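Local atomic coordinates of CG4930 (Drosophila melanogaster, PDB entry 3ISM), a protein that inhibits the endonuclease EndoG by binding to it in a complex, and is probably a ribonuclease inhibitor more generally. Residues 96-99 against 100-104; 105-108 against 109-113; 298-301 against 302-306; 309-313 against 314-318. The protein carries 1 engineered substitution. All blocks are in the same frame, centred on the assembly; numbering follows the deposited sequence.

Contact 1 (96-99 against 100-104)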
loop_
_atom_site.group_PDB
_atom_site.type_symbol
_atom_site.label_atom_id
_atom_site.label_comp_id
_atom_site.label_asym_id
_atom_site.label_seq_id
_atom_site.Cartn_x
_atom_site.Cartn_y
_atom_site.Cartn_z
ATOM N N ARG C 96 -12.449 -7.272 -32.946
ATOM C CA ARG C 96 -13.464 -6.890 -31.952
ATOM C C ARG C 96 -12.941 -6.898 -30.497
ATOM O O ARG C 96 -13.279 -6.022 -29.697
ATOM C CB ARG C 96 -14.675 -7.827 -32.043
ATOM C CG ARG C 96 -15.825 -7.426 -31.121
ATOM C CD ARG C 96 -17.021 -8.347 -31.285
ATOM N NE ARG C 96 -18.218 -7.788 -30.655
ATOM C CZ ARG C 96 -18.477 -7.864 -29.351
ATOM N NH1 ARG C 96 -17.633 -8.489 -28.532
ATOM N NH2 ARG C 96 -19.586 -7.339 -28.867
ATOM N N GLY C 97 -12.134 -7.905 -30.171
ATOM C CA GLY C 97 -11.556 -8.041 -28.838
ATOM C C GLY C 97 -10.706 -6.842 -28.478
ATOM O O GLY C 97 -10.713 -6.388 -27.339
ATOM N N ASP C 98 -9.971 -6.326 -29.456
ATOM C CA ASP C 98 -9.197 -5.100 -29.263
ATOM C C ASP C 98 -10.075 -3.860 -29.240
ATOM O O ASP C 98 -9.862 -2.961 -28.418
ATOM C CB ASP C 98 -8.127 -4.969 -30.349
ATOM C CG ASP C 98 -7.015 -5.971 -30.172
ATOM O OD1 ASP C 98 -6.723 -6.320 -29.016
ATOM O OD2 ASP C 98 -6.439 -6.428 -31.170
ATOM N N ALA C 99 -11.047 -3.799 -30.153
ATOM C CA ALA C 99 -11.950 -2.649 -30.211
ATOM C C ALA C 99 -12.694 -2.399 -28.891
ATOM O O ALA C 99 -12.923 -1.240 -28.524
ATOM C CB ALA C 99 -12.934 -2.792 -31.346
ATOM N N CYS C 100 -13.072 -3.475 -28.192
ATOM C CA CYS C 100 -13.742 -3.377 -26.890
ATOM C C CYS C 100 -12.908 -2.617 -25.860
ATOM O O CYS C 100 -13.458 -2.054 -24.911
ATOM C CB CYS C 100 -14.015 -4.768 -26.303
ATOM S SG CYS C 100 -15.278 -5.763 -27.117
ATOM N N PHE C 101 -11.588 -2.666 -26.007
ATOM C CA PHE C 101 -10.669 -2.018 -25.080
ATOM C C PHE C 101 -10.243 -0.638 -25.597
ATOM O O PHE C 101 -10.263 0.346 -24.849
ATOM C CB PHE C 101 -9.437 -2.910 -24.843
ATOM C CG PHE C 101 -8.433 -2.323 -23.873
ATOM C CD1 PHE C 101 -8.597 -2.477 -22.498
ATOM C CD2 PHE C 101 -7.324 -1.621 -24.332
ATOM C CE1 PHE C 101 -7.675 -1.943 -21.604
ATOM C CE2 PHE C 101 -6.393 -1.076 -23.433
ATOM C CZ PHE C 101 -6.572 -1.238 -22.073
ATOM N N TYR C 102 -9.847 -0.576 -26.870
ATOM C CA TYR C 102 -9.310 0.668 -27.453
ATOM C C TYR C 102 -10.348 1.641 -28.048
ATOM O O TYR C 102 -10.206 2.844 -27.870
ATOM C CB TYR C 102 -8.263 0.380 -28.533
ATOM C CG TYR C 102 -7.055 -0.387 -28.075
ATOM C CD1 TYR C 102 -6.901 -1.724 -28.416
ATOM C CD2 TYR C 102 -6.065 0.222 -27.312
ATOM C CE1 TYR C 102 -5.808 -2.449 -28.011
ATOM C CE2 TYR C 102 -4.963 -0.494 -26.886
ATOM C CZ TYR C 102 -4.838 -1.829 -27.248
ATOM O OH TYR C 102 -3.748 -2.547 -26.853
ATOM N N ASP C 103 -11.360 1.133 -28.767
ATOM C CA ASP C 103 -12.199 2.006 -29.624
ATOM C C ASP C 103 -13.494 1.336 -30.104
ATOM O O ASP C 103 -13.601 0.945 -31.279
ATOM C CB ASP C 103 -11.372 2.419 -30.848
ATOM C CG ASP C 103 -11.750 3.796 -31.404
ATOM O OD1 ASP C 103 -12.741 4.428 -30.959
ATOM O OD2 ASP C 103 -11.033 4.240 -32.324
ATOM N N PRO C 104 -14.481 1.179 -29.209
ATOM C CA PRO C 104 -15.697 0.473 -29.611
ATOM C C PRO C 104 -16.587 1.218 -30.601
ATOM O O PRO C 104 -17.275 0.573 -31.384
ATOM C CB PRO C 104 -16.447 0.265 -28.278
ATOM C CG PRO C 104 -15.446 0.542 -27.216
ATOM C CD PRO C 104 -14.524 1.556 -27.788
HETATM O O HOH W 1 -4.363 -5.668 -27.509
#

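Contact 2 (105-108 against 109-113)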
loop_
_atom_site.group_PDB
_atom_site.type_symbol
_atom_site.label_atom_id
_atom_site.label_comp_id
_atom_site.label_asym_id
_atom_site.label_seq_id
_atom_site.Cartn_x
_atom_site.Cartn_y
_atom_site.Cartn_z
ATOM N N THR C 105 -16.624 2.532 -30.543
ATOM C CA THR C 105 -17.484 3.303 -31.421
ATOM C C THR C 105 -17.379 3.038 -32.923
ATOM O O THR C 105 -18.350 2.772 -33.535
ATOM C CB THR C 105 -17.492 4.778 -31.085
ATOM O OG1 THR C 105 -18.083 4.947 -29.820
ATOM C CG2 THR C 105 -18.299 5.522 -32.088
ATOM N N PRO C 106 -16.192 3.094 -33.484
ATOM C CA PRO C 106 -15.991 2.811 -34.895
ATOM C C PRO C 106 -16.418 1.391 -35.170
ATOM O O PRO C 106 -17.031 1.181 -36.144
ATOM C CB PRO C 106 -14.500 2.976 -35.071
ATOM C CG PRO C 106 -14.096 3.849 -34.028
ATOM C CD PRO C 106 -15.117 3.928 -32.968
ATOM N N TYR C 107 -16.112 0.443 -34.300
ATOM C CA TYR C 107 -16.549 -0.920 -34.509
ATOM C C TYR C 107 -18.080 -1.007 -34.466
ATOM O O TYR C 107 -18.666 -1.585 -35.315
ATOM C CB TYR C 107 -15.927 -1.893 -33.508
ATOM C CG TYR C 107 -16.300 -3.335 -33.726
ATOM C CD1 TYR C 107 -15.461 -4.184 -34.370
ATOM C CD2 TYR C 107 -17.489 -3.838 -33.283
ATOM C CE1 TYR C 107 -15.787 -5.447 -34.581
ATOM C CE2 TYR C 107 -17.824 -5.105 -33.489
ATOM C CZ TYR C 107 -16.977 -5.916 -34.139
ATOM O OH TYR C 107 -17.298 -7.190 -34.357
ATOM N N ASN C 108 -18.698 -0.423 -33.463
ATOM C CA ASN C 108 -20.152 -0.470 -33.322
ATOM C C ASN C 108 -20.933 0.088 -34.529
ATOM O O ASN C 108 -21.988 -0.449 -34.902
ATOM C CB ASN C 108 -20.593 0.183 -31.997
ATOM C CG ASN C 108 -20.212 -0.661 -30.780
ATOM O OD1 ASN C 108 -19.619 -1.730 -30.917
ATOM N ND2 ASN C 108 -20.546 -0.183 -29.594
ATOM N N GLU C 109 -20.411 1.143 -35.144
ATOM C CA GLU C 109 -21.061 1.721 -36.321
ATOM C C GLU C 109 -20.844 0.861 -37.558
ATOM O O GLU C 109 -21.753 0.692 -38.367
ATOM C CB GLU C 109 -20.534 3.125 -36.584
ATOM C CG GLU C 109 -20.862 4.108 -35.475
ATOM C CD GLU C 109 -20.185 5.449 -35.668
ATOM O OE1 GLU C 109 -19.450 5.620 -36.674
ATOM O OE2 GLU C 109 -20.386 6.332 -34.804
ATOM N N TRP C 110 -19.633 0.326 -37.697
ATOM C CA TRP C 110 -19.275 -0.442 -38.884
ATOM C C TRP C 110 -19.941 -1.823 -38.915
ATOM O O TRP C 110 -20.317 -2.325 -39.976
ATOM C CB TRP C 110 -17.757 -0.567 -38.979
ATOM C CG TRP C 110 -17.283 -1.505 -40.058
ATOM C CD1 TRP C 110 -17.190 -1.243 -41.399
ATOM C CD2 TRP C 110 -16.810 -2.844 -39.875
ATOM N NE1 TRP C 110 -16.702 -2.343 -42.062
ATOM C CE2 TRP C 110 -16.456 -3.338 -41.150
ATOM C CE3 TRP C 110 -16.656 -3.676 -38.756
ATOM C CZ2 TRP C 110 -15.960 -4.621 -41.336
ATOM C CZ3 TRP C 110 -16.152 -4.960 -38.947
ATOM C CH2 TRP C 110 -15.814 -5.416 -40.226
ATOM N N ILE C 111 -20.093 -2.429 -37.745
ATOM C CA ILE C 111 -20.663 -3.765 -37.673
ATOM C C ILE C 111 -22.133 -3.790 -38.134
ATOM O O ILE C 111 -22.594 -4.794 -38.628
ATOM C CB ILE C 111 -20.449 -4.408 -36.269
ATOM C CG1 ILE C 111 -20.523 -5.937 -36.357
ATOM C CG2 ILE C 111 -21.403 -3.816 -35.213
ATOM C CD1 ILE C 111 -19.368 -6.561 -37.117
ATOM N N VAL C 112 -22.838 -2.667 -37.995
ATOM C CA VAL C 112 -24.214 -2.525 -38.492
ATOM C C VAL C 112 -24.259 -2.555 -40.031
ATOM O O VAL C 112 -25.103 -3.236 -40.635
ATOM C CB VAL C 112 -24.859 -1.208 -37.970
ATOM C CG1 VAL C 112 -26.156 -0.905 -38.687
ATOM C CG2 VAL C 112 -25.071 -1.278 -36.460
ATOM N N LYS C 113 -23.353 -1.813 -40.661
ATOM C CA LYS C 113 -23.229 -1.853 -42.121
ATOM C C LYS C 113 -22.821 -3.236 -42.613
ATOM O O LYS C 113 -23.328 -3.703 -43.632
ATOM C CB LYS C 113 -22.233 -0.807 -42.620
ATOM C CG LYS C 113 -22.634 0.642 -42.343
ATOM C CD LYS C 113 -21.394 1.543 -42.326
ATOM C CE LYS C 113 -21.772 3.028 -42.128
ATOM N NZ LYS C 113 -20.576 3.928 -41.869
#

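Contact 3 (298-301 against 302-306)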
loop_
_atom_site.group_PDB
_atom_site.type_symbol
_atom_site.label_atom_id
_atom_site.label_comp_id
_atom_site.label_asym_id
_atom_site.label_seq_id
_atom_site.Cartn_x
_atom_site.Cartn_y
_atom_site.Cartn_z
ATOM N N ASN C 298 22.565 -7.397 42.027
ATOM C CA ASN C 298 22.296 -7.495 43.467
ATOM C C ASN C 298 21.995 -8.931 43.896
ATOM O O ASN C 298 22.487 -9.389 44.930
ATOM C CB ASN C 298 21.132 -6.581 43.877
ATOM C CG ASN C 298 21.406 -5.108 43.605
ATOM O OD1 ASN C 298 20.565 -4.409 43.037
ATOM N ND2 ASN C 298 22.577 -4.629 44.017
ATOM N N LEU C 299 21.189 -9.632 43.096
ATOM C CA LEU C 299 20.860 -11.027 43.370
ATOM C C LEU C 299 22.091 -11.930 43.305
ATOM O O LEU C 299 22.286 -12.768 44.193
ATOM C CB LEU C 299 19.761 -11.541 42.443
ATOM C CG LEU C 299 19.410 -13.033 42.534
ATOM C CD1 LEU C 299 18.876 -13.396 43.905
ATOM C CD2 LEU C 299 18.409 -13.432 41.462
ATOM N N ARG C 300 22.912 -11.751 42.268
ATOM C CA ARG C 300 24.167 -12.501 42.121
ATOM C C ARG C 300 25.087 -12.342 43.333
ATOM O O ARG C 300 25.613 -13.329 43.850
ATOM C CB ARG C 300 24.924 -12.071 40.861
ATOM C CG ARG C 300 26.370 -12.598 40.800
ATOM C CD ARG C 300 27.237 -11.791 39.863
ATOM N NE ARG C 300 27.580 -10.499 40.439
ATOM C CZ ARG C 300 28.426 -9.631 39.894
ATOM N NH1 ARG C 300 29.027 -9.909 38.743
ATOM N NH2 ARG C 300 28.670 -8.477 40.510
ATOM N N ASP C 301 25.265 -11.095 43.771
ATOM C CA ASP C 301 26.108 -10.772 44.931
ATOM C C ASP C 301 25.596 -11.418 46.220
ATOM O O ASP C 301 26.385 -11.819 47.077
ATOM C CB ASP C 301 26.222 -9.251 45.114
ATOM C CG ASP C 301 27.008 -8.575 43.994
ATOM O OD1 ASP C 301 27.466 -9.277 43.058
ATOM O OD2 ASP C 301 27.163 -7.335 44.047
ATOM N N GLU C 302 24.275 -11.515 46.347
ATOM C CA GLU C 302 23.656 -12.183 47.488
ATOM C C GLU C 302 23.732 -13.715 47.378
ATOM O O GLU C 302 23.853 -14.407 48.391
ATOM C CB GLU C 302 22.211 -11.706 47.677
ATOM C CG GLU C 302 21.645 -11.938 49.087
ATOM C CD GLU C 302 22.525 -11.371 50.195
ATOM O OE1 GLU C 302 23.038 -10.240 50.045
ATOM O OE2 GLU C 302 22.696 -12.062 51.226
ATOM N N VAL C 303 23.657 -14.233 46.150
ATOM C CA VAL C 303 23.848 -15.664 45.887
ATOM C C VAL C 303 25.267 -16.087 46.306
ATOM O O VAL C 303 25.460 -17.130 46.943
ATOM C CB VAL C 303 23.570 -16.019 44.390
ATOM C CG1 VAL C 303 24.217 -17.340 43.995
ATOM C CG2 VAL C 303 22.073 -16.064 44.117
ATOM N N LEU C 304 26.241 -15.243 45.966
ATOM C CA LEU C 304 27.647 -15.478 46.291
ATOM C C LEU C 304 28.016 -15.199 47.757
ATOM O O LEU C 304 28.959 -15.796 48.283
ATOM C CB LEU C 304 28.544 -14.674 45.345
ATOM C CG LEU C 304 28.420 -15.015 43.852
ATOM C CD1 LEU C 304 29.157 -13.997 43.001
ATOM C CD2 LEU C 304 28.885 -16.437 43.525
ATOM N N THR C 305 27.288 -14.301 48.423
ATOM C CA THR C 305 27.535 -14.073 49.857
ATOM C C THR C 305 26.974 -15.234 50.696
ATOM O O THR C 305 27.602 -15.680 51.653
ATOM C CB THR C 305 26.992 -12.705 50.350
ATOM O OG1 THR C 305 27.445 -11.663 49.475
ATOM C CG2 THR C 305 27.482 -12.395 51.769
ATOM N N LYS C 306 25.810 -15.745 50.301
ATOM C CA LYS C 306 25.178 -16.881 50.977
ATOM C C LYS C 306 25.765 -18.232 50.555
ATOM O O LYS C 306 25.339 -19.279 51.059
ATOM C CB LYS C 306 23.664 -16.872 50.728
ATOM C CG LYS C 306 22.920 -15.744 51.431
ATOM C CD LYS C 306 22.364 -16.194 52.768
ATOM C CE LYS C 306 21.905 -15.010 53.597
ATOM N NZ LYS C 306 23.052 -14.344 54.288
#

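Contact 4 (309-313 against 314-318)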
loop_
_atom_site.group_PDB
_atom_site.type_symbol
_atom_site.label_atom_id
_atom_site.label_comp_id
_atom_site.label_asym_id
_atom_site.label_seq_id
_atom_site.Cartn_x
_atom_site.Cartn_y
_atom_site.Cartn_z
ATOM N N LEU C 309 26.371 -21.680 45.593
ATOM C CA LEU C 309 27.206 -22.024 44.443
ATOM C C LEU C 309 26.492 -22.876 43.407
ATOM O O LEU C 309 26.699 -22.692 42.205
ATOM C CB LEU C 309 28.459 -22.761 44.914
ATOM C CG LEU C 309 29.794 -22.018 44.994
ATOM C CD1 LEU C 309 29.703 -20.691 45.763
ATOM C CD2 LEU C 309 30.843 -22.959 45.604
ATOM N N ASP C 310 25.665 -23.808 43.885
ATOM C CA ASP C 310 24.844 -24.659 43.026
ATOM C C ASP C 310 23.882 -23.810 42.210
ATOM O O ASP C 310 23.691 -24.056 41.013
ATOM C CB ASP C 310 24.046 -25.669 43.857
ATOM C CG ASP C 310 24.924 -26.694 44.534
ATOM O OD1 ASP C 310 24.681 -26.978 45.728
ATOM O OD2 ASP C 310 25.853 -27.216 43.876
ATOM N N PHE C 311 23.287 -22.812 42.863
ATOM C CA PHE C 311 22.368 -21.912 42.187
ATOM C C PHE C 311 23.127 -21.073 41.165
ATOM O O PHE C 311 22.688 -20.955 40.025
ATOM C CB PHE C 311 21.605 -21.021 43.176
ATOM C CG PHE C 311 20.452 -20.263 42.547
ATOM C CD1 PHE C 311 19.250 -20.904 42.265
ATOM C CD2 PHE C 311 20.573 -18.912 42.241
ATOM C CE1 PHE C 311 18.188 -20.210 41.688
ATOM C CE2 PHE C 311 19.512 -18.210 41.666
ATOM C CZ PHE C 311 18.318 -18.861 41.390
ATOM N N TRP C 312 24.278 -20.530 41.564
ATOM C CA TRP C 312 25.071 -19.687 40.669
ATOM C C TRP C 312 25.455 -20.418 39.377
ATOM O O TRP C 312 25.125 -19.958 38.281
ATOM C CB TRP C 312 26.312 -19.124 41.384
ATOM C CG TRP C 312 27.269 -18.342 40.493
ATOM C CD1 TRP C 312 28.602 -18.604 40.288
ATOM C CD2 TRP C 312 26.965 -17.185 39.692
ATOM N NE1 TRP C 312 29.142 -17.680 39.422
ATOM C CE2 TRP C 312 28.160 -16.799 39.041
ATOM C CE3 TRP C 312 25.803 -16.432 39.467
ATOM C CZ2 TRP C 312 28.219 -15.697 38.176
ATOM C CZ3 TRP C 312 25.870 -15.343 38.602
ATOM C CH2 TRP C 312 27.068 -14.990 37.969
ATOM N N ARG C 313 26.111 -21.569 39.522
ATOM C CA ARG C 313 26.647 -22.311 38.378
ATOM C C ARG C 313 25.595 -22.950 37.465
ATOM O O ARG C 313 25.662 -22.782 36.253
ATOM C CB ARG C 313 27.638 -23.378 38.848
ATOM C CG ARG C 313 28.850 -22.834 39.587
ATOM C CD ARG C 313 29.924 -23.891 39.691
ATOM N NE ARG C 313 29.410 -25.146 40.235
ATOM C CZ ARG C 313 29.383 -25.459 41.529
ATOM N NH1 ARG C 313 29.840 -24.611 42.446
ATOM N NH2 ARG C 313 28.895 -26.630 41.910
ATOM N N ASP C 314 24.634 -23.667 38.050
ATOM C CA ASP C 314 23.668 -24.473 37.289
ATOM C C ASP C 314 22.444 -23.686 36.844
ATOM O O ASP C 314 21.726 -24.099 35.924
ATOM C CB ASP C 314 23.199 -25.683 38.103
ATOM C CG ASP C 314 24.348 -26.511 38.651
ATOM O OD1 ASP C 314 25.469 -26.426 38.106
ATOM O OD2 ASP C 314 24.122 -27.248 39.635
ATOM N N LYS C 315 22.194 -22.564 37.504
ATOM C CA LYS C 315 21.034 -21.749 37.164
ATOM C C LYS C 315 21.426 -20.414 36.530
ATOM O O LYS C 315 21.152 -20.192 35.354
ATOM C CB LYS C 315 20.111 -21.551 38.381
ATOM C CG LYS C 315 19.763 -22.851 39.130
ATOM C CD LYS C 315 19.068 -23.867 38.223
ATOM C CE LYS C 315 18.760 -25.156 38.966
ATOM N NZ LYS C 315 17.913 -26.067 38.135
ATOM N N MET C 316 22.080 -19.545 37.296
ATOM C CA MET C 316 22.391 -18.193 36.819
ATOM C C MET C 316 23.401 -18.140 35.663
ATOM O O MET C 316 23.233 -17.342 34.712
ATOM C CB MET C 316 22.861 -17.319 37.970
ATOM C CG MET C 316 21.836 -17.150 39.070
ATOM S SD MET C 316 22.182 -15.716 40.096
ATOM C CE MET C 316 21.689 -14.397 38.977
ATOM N N VAL C 317 24.431 -18.993 35.747
ATOM C CA VAL C 317 25.426 -19.127 34.683
ATOM C C VAL C 317 24.904 -20.007 33.539
ATOM O O VAL C 317 24.787 -19.541 32.403
ATOM C CB VAL C 317 26.774 -19.692 35.208
ATOM C CG1 VAL C 317 27.730 -20.008 34.048
ATOM C CG2 VAL C 317 27.422 -18.718 36.183
ATOM N N LYS C 318 24.579 -21.262 33.858
ATOM C CA LYS C 318 24.209 -22.271 32.861
ATOM C C LYS C 318 23.019 -21.864 31.995
ATOM O O LYS C 318 23.052 -22.032 30.775
ATOM C CB LYS C 318 23.938 -23.622 33.536
ATOM C CG LYS C 318 23.516 -24.743 32.583
ATOM C CD LYS C 318 23.723 -26.124 33.223
ATOM C CE LYS C 318 22.620 -26.485 34.219
ATOM N NZ LYS C 318 22.988 -27.666 35.058
#

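Contact 1 (96-99 against 100-104)
Asp98 O is gripped by two backbone N-H groups in the last turn of helix 81-102. Tyr102 N closes the regular i to i+4 bond at 2.8 Å from Asp98 O, almost straight at 174°. Phe101 N, 3.0 Å from the same Asp98 O, makes a second, i to i+3 bond and comes from above the carbonyl plane. Ala99 O takes the next donor, Asp103 N, at 2.9 Å, and there the chain leaves helical angles. Pro104 N lies close to Ala99 O too but has no hydrogen to give; its ring carbon CD packs 3.3 Å from Ala99 O instead.

With CG turned beside its own backbone N (chi1 -60°), Tyr102 runs alongside Asp98, both pointing the same way. The Asp98 methylene CB meets the ring edge, 4.0 Å from Tyr102 CD1, with carboxylate and ring planes 61° apart. A water joins the two ends: it donates to Asp98 OD1 at 2.9 Å and also bonds Tyr102 OH. Over one face of the Tyr102 ring lies Phe101 CD2. On the far side of the helix the extended Arg96 passes Cys100 SG at 3.9 Å from NH1, its guanidinium held by Gly137 O and Asp143.

Asp98 OD1 also forms a salt bridge with Arg93 of the CG8862 chain, and Phe101 receives Arg99 of that chain as a cation-pi partner. An acid lying beside the Tyr102 ring thus meets the partner's arginines, and Asp98, with Tyr36 OH on its other oxygen, is probably kept ionised.

Contact 2 (105-108 against 109-113)
Thr105 touches Glu109 one turn further along helix 104-120: its methyl CG2 lies 3.5 Å from Glu109 OE2. With CG beside its backbone N, Glu109 brings that atom to 3.4 Å from Thr105 O, the carbonyl that also accepts Glu109 N; the chain beyond is extended and carries OE2 to the methyl. Thr105 N bonds a Tris molecule, probably from the crystallisation liquor.

Pro106 follows and contributes mainly its carbonyl, to which Trp110 N donates at 3.1 Å.

Tyr107 carries most of the side-chain packing. Its CG stands opposite the backbone N (chi1 -177°), sending the ring forward along the helix across Ile111. The phenol oxygen OH comes 3.5 Å from Ile111 CD1, while ring atom CE2 lies 3.9 Å from Ile111 CB. Tyr107 CE1 approaches the edge of the Trp110 indole, a looser touch of 4.4 Å to CZ3. The hydroxyl is bonded to Leu136 O, which ties the ring to the loop after helix 124-132. A leucine in place of Tyr107 would probably leave Leu136 O without this partner and open a gap beside Ile111 CD1.

Asn108 closes the segment: its carbonyl O sits 3.4 Å from Ile111 CG2, with Val112 CG2 nearby. Its OD1 accepts from Cys139 N and lies in plane at the edge of the Tyr107 ring. These i to i+3 and i to i+4 contacts are those of a regular alpha helix, its inner face set by Tyr107 against helix 81-102 and by Trp110 against helices 81-102 and 52-75, in a helical region that resembles the Ku C-terminal domain in sequence.

Contact 3 (298-301 against 302-306)
Leu299 and Val303 meet on the buried side of helix 290-305, methyl CD1 of Leu299 standing 4.2 Å from Val303 CG2. One residue on, Leu304 turns its CG beside its own backbone N (chi1 -61°) and leans CD1 on the Arg300 methylene CG at 3.8 Å. Both pairs flank tight backbone bonds, the shorter being Val303 N to Leu299 O at 2.8 Å. Val303 and Leu304 press in turn on Trp312 of the following helix, and Arg300 does the same. At the border of this packed part Arg300 bends at chi3 (74°) and grips its neighbour Asp301 side-on in a salt bridge: NE and NH2 of Arg300 both lie 2.9 Å from Asp301 OD1, which stays in the guanidinium plane. NH1 is bonded to Phe342 O.

This is the final turn of the helix, and in it a threonine hydroxyl bonds back to the carbonyl four residues earlier, beside the backbone bonds. Thr305 OG1 donates to Asp301 O at 2.6 Å, and Thr305 N reaches that oxygen from the opposite face of the carbonyl plane, so Asp301 O is gripped twice.

The solvent side, with Asn298, Thr305 and Lys306, is looser. Glu302 and Lys306 keep a long salt bridge of 3.8 Å between Glu302 OE2 and Lys306 NZ, both side chains also touching Phe261. Asn298 enters mainly through its carbonyl, which accepts Glu302 N.

Contact 4 (309-313 against 314-318)
A wider pi-type turn near the end of the short helix 309-317 brings Phe311 and Trp312 against residues four and five places on. Phe311 O takes two donors: Met316 N, in the carbonyl plane at 3.1 Å, and Lys315 N, from above that plane. The i to i+5 pattern carries on with Val317 N, 2.8 Å from Trp312 O, and then Lys318 N to Arg313 O.

Met316 lies between the two aromatics, its i to i+5 approach to Phe311 consistent with the wider turn. Its CB lies 3.4 Å from Trp312 CE3 and its CG 3.6 Å from Phe311 CE2. CG beside the backbone N (chi1 -61°) and an extended next bond (chi2 -161°) put SD in plane at the indole edge, 3.7 Å from Trp312 CE3, and obliquely beside Phe311: two Met-aromatic contacts. Val317 CG2 rests over the indole face, 3.8 Å from the centroid of its six-membered ring, in a CH-pi contact. Lys315 CB does likewise over a face of Phe311, while its NZ goes to Asn271 OD1. Trp312 NE1 is bonded to Lys345 O. Replacing Trp312 by an alanine would strip Met316 SD and Val317 CG2 of their ring and is likely to leave Lys345 O without its donor.

Phe311 and Trp312 face Val303 of helix 290-305, Phe311 and Lys315 also lean on helix 267-287, and Trp312 packs on Phe342 and the loop at Ala346 and Cys348.

Overall arrangement
The contacts follow one another along the chain and fall into two distant pairs, lying on opposite sides of its centre. Contacts 1 and 2, on the successive helices 81-102 and 104-120 within the Ku C-terminal-like region, have centres about 11 Å apart and meet where Tyr107 packs on Arg96 and Ala99. Contacts 3 and 4, on helices 290-305 and 309-317, are likewise about 11 Å apart and join through Arg300, Val303 and Leu304 against Phe311 and Trp312. Between the pairs, centres lie about 79 to 95 Å apart. The inhibitor is thus two separated helical bodies, and of these four contacts only contact 1 touches the CG8862 chain.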